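Local atomic coordinates of proline-tRNA synthetase class II aaRS (Ybak RNA binding domain plus tRNA synthetase) (Cryptosporidium parvum, PDB entry 5XIO), a protein that probably charges tRNA(Pro) with L-proline at the expense of ATP, as a class II aminoacyl-tRNA synthetase. Residues A[409-414]-A[427-432]; A[438-443]-A[480-485]. All blocks are in the same frame, centred on the assembly; numbering follows the deposited sequence.

Interaction 1 of 2, residues A[409-414]-A[427-432]. With ZN (zinc ion), chain D.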
ATOM      1  N   ARG A 409      11.500  -0.080 -41.138  1.00 39.38           N
ATOM      2  CA  ARG A 409      12.793  -0.634 -41.412  1.00 41.36           C
ATOM      3  C   ARG A 409      13.616   0.263 -42.355  1.00 41.73           C
ATOM      4  O   ARG A 409      13.141   0.686 -43.412  1.00 46.47           O
ATOM      5  CB  ARG A 409      12.676  -2.025 -41.983  1.00 41.29           C
ATOM      6  CG  ARG A 409      14.048  -2.662 -42.209  1.00 41.35           C
ATOM      7  CD  ARG A 409      13.945  -3.688 -43.321  1.00 43.28           C
ATOM      8  NE  ARG A 409      15.188  -4.427 -43.461  1.00 51.78           N
ATOM      9  CZ  ARG A 409      15.281  -5.694 -43.879  1.00 54.57           C
ATOM     10  NH1 ARG A 409      14.185  -6.385 -44.229  1.00 51.63           N
ATOM     11  NH2 ARG A 409      16.487  -6.271 -43.934  1.00 55.04           N
ATOM     12  N   VAL A 410      14.849   0.533 -41.929  1.00 45.01           N
ATOM     13  CA  VAL A 410      15.859   1.265 -42.674  1.00 46.60           C
ATOM     14  C   VAL A 410      17.158   0.448 -42.660  1.00 49.24           C
ATOM     15  O   VAL A 410      17.459  -0.219 -41.668  1.00 60.84           O
ATOM     16  CB  VAL A 410      16.092   2.619 -42.001  1.00 49.04           C
ATOM     17  CG1 VAL A 410      17.062   3.443 -42.799  1.00 62.19           C
ATOM     18  CG2 VAL A 410      14.800   3.385 -41.933  1.00 52.08           C
ATOM     19  N   ASP A 411      17.916   0.461 -43.746  1.00 48.60           N
ATOM     20  CA  ASP A 411      19.220  -0.231 -43.778  1.00 51.53           C
ATOM     21  C   ASP A 411      20.414   0.680 -43.926  1.00 45.45           C
ATOM     22  O   ASP A 411      21.522   0.194 -43.925  1.00 48.73           O
ATOM     23  CB  ASP A 411      19.251  -1.327 -44.841  1.00 51.61           C
ATOM     24  CG  ASP A 411      18.070  -2.263 -44.702  1.00 57.52           C
ATOM     25  OD1 ASP A 411      16.987  -1.879 -45.161  1.00 58.16           O
ATOM     26  OD2 ASP A 411      18.188  -3.352 -44.096  1.00 70.27           O
ATOM     27  N   THR A 412      20.188   1.989 -44.030  1.00 43.63           N
ATOM     28  CA  THR A 412      21.278   2.983 -44.005  1.00 47.19           C
ATOM     29  C   THR A 412      20.817   4.320 -43.437  1.00 48.70           C
ATOM     30  O   THR A 412      19.626   4.615 -43.379  1.00 49.50           O
ATOM     31  CB  THR A 412      21.803   3.350 -45.409  1.00 41.04           C
ATOM     32  OG1 THR A 412      20.845   4.192 -46.045  1.00 43.96           O
ATOM     33  CG2 THR A 412      22.042   2.141 -46.266  1.00 38.84           C
ATOM     34  N   PHE A 413      21.777   5.180 -43.144  1.00 50.30           N
ATOM     35  CA  PHE A 413      21.474   6.466 -42.550  1.00 50.16           C
ATOM     36  C   PHE A 413      20.536   7.455 -43.263  1.00 51.76           C
ATOM     37  O   PHE A 413      19.917   8.309 -42.593  1.00 46.79           O
ATOM     38  CB  PHE A 413      22.752   7.202 -42.224  1.00 51.15           C
ATOM     39  CG  PHE A 413      22.569   8.132 -41.089  1.00 54.59           C
ATOM     40  CD1 PHE A 413      22.210   7.627 -39.849  1.00 50.21           C
ATOM     41  CD2 PHE A 413      22.647   9.491 -41.269  1.00 54.43           C
ATOM     42  CE1 PHE A 413      21.986   8.455 -38.787  1.00 52.26           C
ATOM     43  CE2 PHE A 413      22.425  10.336 -40.201  1.00 57.58           C
ATOM     44  CZ  PHE A 413      22.096   9.816 -38.960  1.00 55.96           C
ATOM     45  N   ASP A 414      20.436   7.336 -44.586  1.00 57.18           N
ATOM     46  CA  ASP A 414      19.792   8.345 -45.456  1.00 67.06           C
ATOM     47  C   ASP A 414      18.306   8.567 -45.246  1.00 66.99           C
ATOM     48  O   ASP A 414      17.811   9.645 -45.570  1.00 71.67           O
ATOM     49  CB  ASP A 414      19.965   7.982 -46.945  1.00 75.31           C
ATOM     50  CG  ASP A 414      21.372   7.611 -47.269  1.00 68.47           C
ATOM     51  OD1 ASP A 414      22.241   8.146 -46.545  1.00 59.42           O
ATOM     52  OD2 ASP A 414      21.585   6.763 -48.171  1.00 60.92           O
ATOM     53  N   ILE A 427      13.673   0.547 -37.193  1.00 32.41           N
ATOM     54  CA  ILE A 427      14.337  -0.717 -36.964  1.00 36.14           C
ATOM     55  C   ILE A 427      15.461  -0.840 -37.981  1.00 36.17           C
ATOM     56  O   ILE A 427      15.260  -0.598 -39.142  1.00 40.09           O
ATOM     57  CB  ILE A 427      13.371  -1.915 -36.860  1.00 37.77           C
ATOM     58  CG1 ILE A 427      14.145  -3.148 -36.411  1.00 40.31           C
ATOM     59  CG2 ILE A 427      12.591  -2.125 -38.158  1.00 40.76           C
ATOM     60  CD1 ILE A 427      13.305  -4.199 -35.730  1.00 43.75           C
ATOM     61  N   ALA A 428      16.666  -1.141 -37.505  1.00 33.64           N
ATOM     62  CA  ALA A 428      17.854  -1.052 -38.324  1.00 36.29           C
ATOM     63  C   ALA A 428      18.916  -2.076 -37.852  1.00 35.30           C
ATOM     64  O   ALA A 428      19.044  -2.331 -36.659  1.00 37.69           O
ATOM     65  CB  ALA A 428      18.397   0.370 -38.290  1.00 35.92           C
ATOM     66  N   PRO A 429      19.663  -2.679 -38.790  1.00 31.68           N
ATOM     67  CA  PRO A 429      20.721  -3.597 -38.380  1.00 34.01           C
ATOM     68  C   PRO A 429      21.858  -2.754 -37.766  1.00 34.25           C
ATOM     69  O   PRO A 429      22.040  -1.607 -38.192  1.00 30.86           O
ATOM     70  CB  PRO A 429      21.154  -4.204 -39.695  1.00 35.78           C
ATOM     71  CG  PRO A 429      20.892  -3.144 -40.728  1.00 31.58           C
ATOM     72  CD  PRO A 429      19.756  -2.326 -40.215  1.00 32.00           C
ATOM     73  N   TRP A 430      22.552  -3.277 -36.759  1.00 31.57           N
ATOM     74  CA  TRP A 430      23.388  -2.458 -35.904  1.00 30.65           C
ATOM     75  C   TRP A 430      24.460  -3.312 -35.258  1.00 37.95           C
ATOM     76  O   TRP A 430      24.271  -4.485 -34.981  1.00 37.71           O
ATOM     77  CB  TRP A 430      22.544  -1.821 -34.810  1.00 33.82           C
ATOM     78  CG  TRP A 430      23.295  -0.795 -33.976  1.00 34.86           C
ATOM     79  CD1 TRP A 430      24.112   0.152 -34.445  1.00 33.27           C
ATOM     80  CD2 TRP A 430      23.302  -0.653 -32.543  1.00 32.89           C
ATOM     81  NE1 TRP A 430      24.656   0.861 -33.417  1.00 36.13           N
ATOM     82  CE2 TRP A 430      24.169   0.387 -32.238  1.00 34.71           C
ATOM     83  CE3 TRP A 430      22.657  -1.298 -31.508  1.00 32.02           C
ATOM     84  CZ2 TRP A 430      24.398   0.814 -30.944  1.00 36.87           C
ATOM     85  CZ3 TRP A 430      22.869  -0.853 -30.219  1.00 32.13           C
ATOM     86  CH2 TRP A 430      23.751   0.161 -29.945  1.00 31.57           C
ATOM     87  N   CYS A 431      25.590  -2.674 -35.006  1.00 43.25           N
ATOM     88  CA  CYS A 431      26.799  -3.267 -34.525  1.00 39.33           C
ATOM     89  C   CYS A 431      26.809  -3.277 -32.970  1.00 43.80           C
ATOM     90  O   CYS A 431      27.551  -4.042 -32.372  1.00 42.31           O
ATOM     91  CB  CYS A 431      27.944  -2.417 -35.104  1.00 40.42           C
ATOM     92  SG  CYS A 431      28.288  -0.791 -34.323  1.00 36.80           S
ATOM     93  N   GLU A 432      26.006  -2.412 -32.327  1.00 40.91           N
ATOM     94  CA  GLU A 432      25.804  -2.420 -30.845  1.00 41.90           C
ATOM     95  C   GLU A 432      26.993  -1.853 -30.026  1.00 42.79           C
ATOM     96  O   GLU A 432      26.919  -1.773 -28.797  1.00 43.94           O
ATOM     97  CB  GLU A 432      25.397  -3.806 -30.256  1.00 40.19           C
ATOM     98  CG  GLU A 432      24.064  -4.371 -30.715  1.00 41.71           C
ATOM     99  CD  GLU A 432      23.832  -5.900 -30.499  1.00 43.13           C
ATOM    100  OE1 GLU A 432      24.498  -6.586 -29.667  1.00 39.89           O
ATOM    101  OE2 GLU A 432      22.885  -6.407 -31.150  1.00 45.22           O
TER
HETATM  102 ZN    ZN D 802      27.819   0.747 -35.885  0.70 43.16          ZN
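R409 and I427 pair side by side as a parallel bridge, their side chains on the same face of the sheet, and these touch through R409 CB and the I427 CG2 methyl. I427 turns that methyl toward the neighbouring strand, where it lies 3.8 Å from R409 CB and slightly nearer to R409 CA. The longer CG1 branch, anti to the backbone N (chi1 -171°), leads away from R409. The arginine also leaves the contact beyond CB: its chain runs extended to a guanidinium group that meets D411, two residues on, where NE donates to the syn lone pair of OD2 at 3.2 Å. That carboxylate oxygen is tilted 23° out of the guanidinium plane, and its second bond, from NH2, is weak. The salt bridge thus joins two exposed residues within 409-414 and does not cross to 427-432, and F472 adds a cation-pi partner for the arginine.

Strand 407-409 ends alongside strand 425-430, a parallel pairing in the C-terminal zinc-binding domain of prolyl-tRNA synthetase, with strand 490-495 antiparallel on the other edge of 425-430. A single backbone hydrogen bond spans the two segments, from V410 N to I427 O at 3.0 Å. The same carbonyl oxygen receives a CA-H...O contact from R409 CA at 3.4 Å.

Past V410 the chains diverge, and P429 takes over the contact with its CD. This atom stands 3.4 Å from V410 O and near D411 CA, while the A428 methyl also rests against V410 O. Farther along the strand C431 SG binds the zinc ion at 2.2 Å, in a site that C436 and C481 share.

Interaction 2 of 2, residues A[438-443]-A[480-485]. With ZN (zinc ion), chain D.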
ATOM      1  N   GLU A 438      26.969   6.476 -29.193  1.00 41.34           N
ATOM      2  CA  GLU A 438      27.251   7.868 -28.854  1.00 43.03           C
ATOM      3  C   GLU A 438      27.264   8.742 -30.105  1.00 39.85           C
ATOM      4  O   GLU A 438      26.736   9.824 -30.067  1.00 33.91           O
ATOM      5  CB  GLU A 438      28.534   8.013 -28.045  1.00 47.44           C
ATOM      6  CG  GLU A 438      28.375   7.640 -26.569  1.00 57.89           C
ATOM      7  CD  GLU A 438      29.615   6.959 -25.951  1.00 73.55           C
ATOM      8  OE1 GLU A 438      30.407   6.315 -26.684  1.00 76.15           O
ATOM      9  OE2 GLU A 438      29.804   7.049 -24.710  1.00 81.27           O
ATOM     10  N   GLU A 439      27.788   8.250 -31.224  1.00 44.15           N
ATOM     11  CA  GLU A 439      27.810   9.054 -32.471  1.00 45.50           C
ATOM     12  C   GLU A 439      26.418   9.283 -33.057  1.00 45.17           C
ATOM     13  O   GLU A 439      26.095  10.397 -33.528  1.00 41.98           O
ATOM     14  CB  GLU A 439      28.783   8.473 -33.517  1.00 49.18           C
ATOM     15  CG  GLU A 439      30.252   8.723 -33.131  1.00 57.59           C
ATOM     16  CD  GLU A 439      31.234   8.838 -34.321  1.00 68.08           C
ATOM     17  OE1 GLU A 439      30.905   9.466 -35.385  1.00 54.53           O
ATOM     18  OE2 GLU A 439      32.375   8.312 -34.162  1.00 77.51           O
ATOM     19  N   ILE A 440      25.581   8.242 -32.977  1.00 43.30           N
ATOM     20  CA  ILE A 440      24.243   8.296 -33.530  1.00 38.64           C
ATOM     21  C   ILE A 440      23.447   9.415 -32.858  1.00 38.56           C
ATOM     22  O   ILE A 440      22.688  10.168 -33.522  1.00 35.33           O
ATOM     23  CB  ILE A 440      23.510   6.948 -33.347  1.00 37.10           C
ATOM     24  CG1 ILE A 440      24.172   5.889 -34.197  1.00 33.32           C
ATOM     25  CG2 ILE A 440      22.013   7.088 -33.704  1.00 34.32           C
ATOM     26  CD1 ILE A 440      23.604   4.503 -33.989  1.00 32.26           C
ATOM     27  N   LYS A 441      23.622   9.456 -31.538  1.00 38.00           N
ATOM     28  CA  LYS A 441      23.092  10.481 -30.662  1.00 45.41           C
ATOM     29  C   LYS A 441      23.523  11.898 -31.046  1.00 46.19           C
ATOM     30  O   LYS A 441      22.659  12.772 -31.256  1.00 43.92           O
ATOM     31  CB  LYS A 441      23.472  10.169 -29.186  1.00 53.01           C
ATOM     32  CG  LYS A 441      22.334   9.517 -28.379  1.00 59.93           C
ATOM     33  CD  LYS A 441      22.774   8.473 -27.373  1.00 59.28           C
ATOM     34  CE  LYS A 441      22.866   9.008 -25.956  1.00 65.35           C
ATOM     35  NZ  LYS A 441      23.601   8.025 -25.101  1.00 65.89           N
ATOM     36  N   LYS A 442      24.843  12.117 -31.123  1.00 45.79           N
ATOM     37  CA  LYS A 442      25.425  13.433 -31.503  1.00 46.60           C
ATOM     38  C   LYS A 442      24.899  13.889 -32.858  1.00 42.20           C
ATOM     39  O   LYS A 442      24.450  15.008 -32.981  1.00 40.63           O
ATOM     40  CB  LYS A 442      26.979  13.399 -31.537  1.00 51.82           C
ATOM     41  CG  LYS A 442      27.700  13.836 -30.256  1.00 58.41           C
ATOM     42  CD  LYS A 442      29.095  14.445 -30.527  1.00 66.58           C
ATOM     43  N   GLU A 443      24.931  12.988 -33.847  1.00 42.56           N
ATOM     44  CA  GLU A 443      24.525  13.288 -35.222  1.00 45.60           C
ATOM     45  C   GLU A 443      23.055  13.603 -35.293  1.00 41.24           C
ATOM     46  O   GLU A 443      22.681  14.571 -35.912  1.00 43.51           O
ATOM     47  CB  GLU A 443      24.808  12.122 -36.202  1.00 53.82           C
ATOM     48  CG  GLU A 443      26.024  12.253 -37.131  1.00 64.08           C
ATOM     49  CD  GLU A 443      26.024  13.513 -38.019  1.00 68.66           C
ATOM     50  OE1 GLU A 443      25.409  13.508 -39.124  1.00 65.59           O
ATOM     51  OE2 GLU A 443      26.685  14.503 -37.610  1.00 65.20           O
ATOM     52  N   LYS A 480      25.825  -4.904 -43.086  1.00 50.54           N
ATOM     53  CA  LYS A 480      26.540  -3.823 -42.370  1.00 52.71           C
ATOM     54  C   LYS A 480      25.681  -3.040 -41.376  1.00 45.81           C
ATOM     55  O   LYS A 480      24.484  -2.868 -41.603  1.00 36.97           O
ATOM     56  CB  LYS A 480      27.151  -2.819 -43.347  1.00 56.38           C
ATOM     57  CG  LYS A 480      28.569  -3.157 -43.778  1.00 68.58           C
ATOM     58  CD  LYS A 480      29.086  -2.117 -44.784  1.00 77.39           C
ATOM     59  CE  LYS A 480      29.899  -2.775 -45.905  1.00 86.35           C
ATOM     60  NZ  LYS A 480      29.737  -2.076 -47.211  1.00 91.76           N
ATOM     61  N   CYS A 481      26.319  -2.571 -40.287  1.00 40.87           N
ATOM     62  CA  CYS A 481      25.738  -1.498 -39.453  1.00 40.71           C
ATOM     63  C   CYS A 481      25.062  -0.411 -40.369  1.00 35.94           C
ATOM     64  O   CYS A 481      25.513  -0.096 -41.442  1.00 33.80           O
ATOM     65  CB  CYS A 481      26.800  -0.912 -38.461  1.00 41.17           C
ATOM     66  SG  CYS A 481      26.177   0.242 -37.180  1.00 39.16           S
ATOM     67  N   PHE A 482      23.936   0.137 -39.963  1.00 37.88           N
ATOM     68  CA  PHE A 482      23.296   1.191 -40.765  1.00 35.96           C
ATOM     69  C   PHE A 482      24.020   2.528 -40.686  1.00 36.08           C
ATOM     70  O   PHE A 482      23.766   3.399 -41.516  1.00 36.45           O
ATOM     71  CB  PHE A 482      21.836   1.324 -40.381  1.00 35.10           C
ATOM     72  CG  PHE A 482      21.598   2.088 -39.108  1.00 38.20           C
ATOM     73  CD1 PHE A 482      22.103   1.618 -37.867  1.00 39.34           C
ATOM     74  CD2 PHE A 482      20.852   3.265 -39.144  1.00 36.15           C
ATOM     75  CE1 PHE A 482      21.915   2.335 -36.704  1.00 39.64           C
ATOM     76  CE2 PHE A 482      20.669   3.984 -38.000  1.00 41.05           C
ATOM     77  CZ  PHE A 482      21.202   3.527 -36.779  1.00 42.02           C
ATOM     78  N   PHE A 483      24.940   2.634 -39.718  1.00 38.96           N
ATOM     79  CA  PHE A 483      25.732   3.841 -39.381  1.00 42.92           C
ATOM     80  C   PHE A 483      27.303   3.619 -39.418  1.00 43.27           C
ATOM     81  O   PHE A 483      27.990   4.208 -40.242  1.00 42.81           O
ATOM     82  CB  PHE A 483      25.270   4.292 -37.963  1.00 42.96           C
ATOM     83  CG  PHE A 483      25.755   5.647 -37.569  1.00 38.86           C
ATOM     84  CD1 PHE A 483      25.066   6.794 -37.977  1.00 40.93           C
ATOM     85  CD2 PHE A 483      26.895   5.792 -36.824  1.00 37.12           C
ATOM     86  CE1 PHE A 483      25.520   8.061 -37.634  1.00 38.54           C
ATOM     87  CE2 PHE A 483      27.359   7.048 -36.483  1.00 40.62           C
ATOM     88  CZ  PHE A 483      26.667   8.195 -36.886  1.00 37.55           C
ATOM     89  N   CYS A 484      27.797   2.769 -38.525  1.00 48.06           N
ATOM     90  CA  CYS A 484      29.214   2.437 -38.510  1.00 50.23           C
ATOM     91  C   CYS A 484      29.557   1.593 -39.746  1.00 52.84           C
ATOM     92  O   CYS A 484      28.678   1.202 -40.522  1.00 51.54           O
ATOM     93  CB  CYS A 484      29.576   1.677 -37.232  1.00 41.12           C
ATOM     94  SG  CYS A 484      31.333   1.287 -37.070  1.00 38.67           S
ATOM     95  N   ASP A 485      30.836   1.301 -39.935  1.00 62.02           N
ATOM     96  CA  ASP A 485      31.233   0.508 -41.104  1.00 69.91           C
ATOM     97  C   ASP A 485      31.251  -1.015 -40.806  1.00 64.52           C
ATOM     98  O   ASP A 485      31.390  -1.849 -41.721  1.00 56.63           O
ATOM     99  CB  ASP A 485      32.632   0.952 -41.593  1.00 77.45           C
ATOM    100  CG  ASP A 485      32.688   1.123 -43.104  1.00 82.80           C
ATOM    101  OD1 ASP A 485      31.770   1.784 -43.645  1.00 66.27           O
ATOM    102  OD2 ASP A 485      33.632   0.592 -43.742  1.00 92.74           O
TER
HETATM  103 ZN    ZN D 802      27.819   0.747 -35.885  0.70 43.16          ZN
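F483 reaches from segment 480-485 to helix 434-446 and lays one face of its ring against I440. Its ring is placed there by a first torsion of -168°, which sets CG anti to the backbone N and carries the phenyl group on to the helix. I440 answers with the CG1 branch: CG1 sits 3.8 Å from the F483 ring centroid and 14° off the ring normal, a CH-pi contact over the face. The two side chains slide past each other in opposite directions, and the isoleucine continues beyond the phenylalanine. Extended at its second torsion (175°), it delivers CD1 to the ring of F482, 3.8 Å from CZ. One isoleucine therefore touches two successive aromatic side chains with two successive carbons.

Two glutamates of the helix also meet the F483 ring with aliphatic atoms. E439 brings CB to 3.6 Å from F483 CE2, while E443, one turn later, places CG near the ring plane at the edge, 4.1 Å from CZ. The E443 carboxylate itself forms a salt bridge with R446.

The loop carrying the two phenylalanines is part of the zinc site of the C-terminal domain. C481 SG binds the metal together with C436, from the beginning of helix 434-446, and C431. C484 N donates a weak hydrogen bond to C481 SG at 3.3 Å. F413 meets the F483 ring edge-to-face.

Between helix and loop the contact is carried by dispersion and CH-pi packing, with the glutamates lending methylene groups rather than charge. It is therefore an apolar contact and not a charge-driven one: the charge of E443 is paired with R446, and E439 is an exposed residue at the margin of the patch.

In the fold
Both contacts belong to the C-terminal domain and share one zinc ion. Interaction 1 is mostly buried and joins a strand end to its parallel neighbour through one backbone hydrogen bond, with a salt bridge between exposed residues inside 409-414. Interaction 2 is only partly buried and joins helix to loop through rings and aliphatic carbons. The zinc ligands come from just past the end of strand 425-430, from helix 434-446 and from the 480-485 loop, so the metal lies where these elements converge. The contacts meet directly as well: F482 N probably bonds to P429 O at 3.1 Å, and W430 packs on C481.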